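Local coordinates for protein GH127 beta-L-arabinofuranoside (Geobacillus stearothermophilus, PDB 4QK0) that probably hydrolyses beta-L-arabinofuranosides, releasing L-arabinose as a glycoside hydrolase of family 127, at residues T461-D466 with P488-G493. Numbering follows the deposited sequence.
Sequences TNYPWD and PGWCRG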
loop_
_atom_site.group_PDB
_atom_site.type_symbol
_atom_site.label_atom_id
_atom_site.label_comp_id
_atom_site.label_asym_id
_atom_site.label_seq_id
_atom_site.Cartn_x
_atom_site.Cartn_y
_atom_site.Cartn_z
ATOM N N THR A 461 4.751 27.042 -34.062
ATOM C CA THR A 461 5.526 25.887 -33.582
ATOM C C THR A 461 4.623 24.669 -33.527
ATOM O O THR A 461 3.413 24.824 -33.299
ATOM C CB THR A 461 6.100 26.126 -32.166
ATOM O OG1 THR A 461 6.951 25.029 -31.798
ATOM C CG2 THR A 461 5.007 26.339 -31.163
ATOM N N ASN A 462 5.200 23.496 -33.767
ATOM C CA ASN A 462 4.479 22.214 -33.556
ATOM C C ASN A 462 4.793 21.583 -32.190
ATOM O O ASN A 462 4.472 20.429 -31.962
ATOM C CB ASN A 462 4.805 21.181 -34.640
ATOM C CG ASN A 462 4.451 21.657 -36.044
ATOM O OD1 ASN A 462 5.223 21.438 -36.980
ATOM N ND2 ASN A 462 3.312 22.338 -36.192
ATOM N N TYR A 463 5.408 22.355 -31.292
ATOM C CA TYR A 463 5.583 21.961 -29.914
ATOM C C TYR A 463 4.229 21.518 -29.392
ATOM O O TYR A 463 3.209 22.158 -29.678
ATOM C CB TYR A 463 6.077 23.145 -29.156
ATOM C CG TYR A 463 6.843 22.938 -27.842
ATOM C CD1 TYR A 463 6.179 22.808 -26.634
ATOM C CD2 TYR A 463 8.225 23.093 -27.808
ATOM C CE1 TYR A 463 6.884 22.731 -25.460
ATOM C CE2 TYR A 463 8.917 23.039 -26.628
ATOM C CZ TYR A 463 8.258 22.860 -25.469
ATOM O OH TYR A 463 8.981 22.785 -24.295
ATOM N N PRO A 464 4.197 20.413 -28.609
ATOM C CA PRO A 464 5.336 19.722 -28.031
ATOM C C PRO A 464 5.958 18.642 -28.859
ATOM O O PRO A 464 6.911 17.996 -28.392
ATOM C CB PRO A 464 4.741 19.113 -26.773
ATOM C CG PRO A 464 3.363 18.786 -27.172
ATOM C CD PRO A 464 2.935 19.900 -28.087
ATOM N N TRP A 465 5.477 18.437 -30.085
ATOM C CA TRP A 465 5.978 17.314 -30.931
ATOM C C TRP A 465 7.297 17.619 -31.577
ATOM O O TRP A 465 7.995 16.704 -32.025
ATOM C CB TRP A 465 4.945 16.896 -31.985
ATOM C CG TRP A 465 3.636 16.685 -31.362
ATOM C CD1 TRP A 465 2.488 17.308 -31.661
ATOM C CD2 TRP A 465 3.347 15.781 -30.302
ATOM N NE1 TRP A 465 1.497 16.887 -30.828
ATOM C CE2 TRP A 465 1.995 15.933 -29.993
ATOM C CE3 TRP A 465 4.109 14.856 -29.589
ATOM C CZ2 TRP A 465 1.359 15.195 -29.007
ATOM C CZ3 TRP A 465 3.482 14.118 -28.565
ATOM C CH2 TRP A 465 2.125 14.305 -28.287
ATOM N N ASP A 466 7.649 18.901 -31.623
ATOM C CA ASP A 466 8.874 19.337 -32.274
ATOM C C ASP A 466 9.409 20.586 -31.562
ATOM O O ASP A 466 8.619 21.397 -31.037
ATOM C CB ASP A 466 8.535 19.609 -33.756
ATOM C CG ASP A 466 9.633 20.295 -34.479
ATOM O OD1 ASP A 466 10.612 19.619 -34.825
ATOM O OD2 ASP A 466 9.519 21.527 -34.662
ATOM N N PRO A 488 14.176 25.505 -21.898
ATOM C CA PRO A 488 13.621 24.408 -21.059
ATOM C C PRO A 488 14.687 23.549 -20.447
ATOM O O PRO A 488 15.683 23.219 -21.100
ATOM C CB PRO A 488 12.817 23.580 -22.047
ATOM C CG PRO A 488 12.447 24.579 -23.127
ATOM C CD PRO A 488 13.683 25.408 -23.274
ATOM N N GLY A 489 14.541 23.346 -19.150
ATOM C CA GLY A 489 15.498 22.548 -18.378
ATOM C C GLY A 489 15.681 21.148 -18.939
ATOM O O GLY A 489 16.717 20.576 -18.735
ATOM N N TRP A 490 14.693 20.602 -19.653
ATOM C CA TRP A 490 14.856 19.259 -20.265
ATOM C C TRP A 490 15.769 19.284 -21.490
ATOM O O TRP A 490 16.245 18.240 -21.950
ATOM C CB TRP A 490 13.501 18.616 -20.620
ATOM C CG TRP A 490 12.628 19.437 -21.528
ATOM C CD1 TRP A 490 11.556 20.149 -21.173
ATOM C CD2 TRP A 490 12.769 19.603 -22.958
ATOM N NE1 TRP A 490 10.997 20.759 -22.279
ATOM C CE2 TRP A 490 11.746 20.448 -23.379
ATOM C CE3 TRP A 490 13.700 19.145 -23.903
ATOM C CZ2 TRP A 490 11.599 20.848 -24.705
ATOM C CZ3 TRP A 490 13.566 19.529 -25.207
ATOM C CH2 TRP A 490 12.514 20.385 -25.605
ATOM N N CYS A 491 16.046 20.472 -22.009
ATOM C CA CYS A 491 16.717 20.611 -23.280
ATOM C C CYS A 491 18.226 20.708 -23.115
ATOM O O CYS A 491 18.669 21.353 -22.218
ATOM C CB CYS A 491 16.211 21.897 -23.922
ATOM S SG CYS A 491 16.921 22.182 -25.512
ATOM N N ARG A 492 19.008 20.113 -24.004
ATOM C CA ARG A 492 20.464 20.374 -24.083
ATOM C C ARG A 492 20.601 21.108 -25.407
ATOM O O ARG A 492 19.956 20.726 -26.400
ATOM C CB ARG A 492 21.343 19.114 -24.267
ATOM C CG ARG A 492 21.044 17.830 -23.517
ATOM C CD ARG A 492 21.148 16.600 -24.455
ATOM N NE ARG A 492 20.801 15.338 -23.793
ATOM C CZ ARG A 492 21.650 14.524 -23.142
ATOM N NH1 ARG A 492 22.961 14.796 -23.083
ATOM N NH2 ARG A 492 21.187 13.405 -22.558
ATOM N N GLY A 493 21.483 22.076 -25.480
ATOM C CA GLY A 493 21.882 22.645 -26.767
ATOM C C GLY A 493 20.878 23.470 -27.517
ATOM O O GLY A 493 20.723 23.354 -28.765
#
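Two loops of the GH127 middle domain meet where they face the catalytic-domain helix 354-365, and the meeting falls mainly to Tyr463 and Trp490, which arrive from opposite directions. The phenol oxygen makes the closest approach: Tyr463 OH stands 3.3 Å from CZ2 of Trp490, at the edge of the indole and near its plane. Behind it, Tyr463 CE2 lies 4.0 Å from Trp490 CZ2, in the indole plane, so the phenol end meets the rim of the indole. The phenol reaches across because Tyr463 CG is anti to the backbone N (chi1 -157°). Glu361 takes both polar ends: OE2 is hydrogen-bonded to Tyr463 OH and OE1 to Trp490 NE1, so one carboxylate from that helix bridges the two loops. Each loop links consecutive strands, 453-461 to 468-475 and 479-486 to 495-498, and each is shaped locally. In the first, Tyr463 N donates to Thr461 OG1 (3.1 Å, 164° at the hydrogen), which makes an ST turn, and a cis peptide bond precedes Pro464. In the second, a type I turn from Pro488 to Cys491 is closed by Cys491 N bonding to Pro488 O at 2.9 Å. This turn folds Pro488 back over the indole, its CB above one face and offset toward the rim. From the same ring, Pro488 CG comes within 4.1 Å of Tyr463 OH. A phenylalanine in place of Tyr463 would probably leave Glu361 OE2 without this partner and open a gap beside Trp490 CZ2. Met532 touches both aromatic side chains.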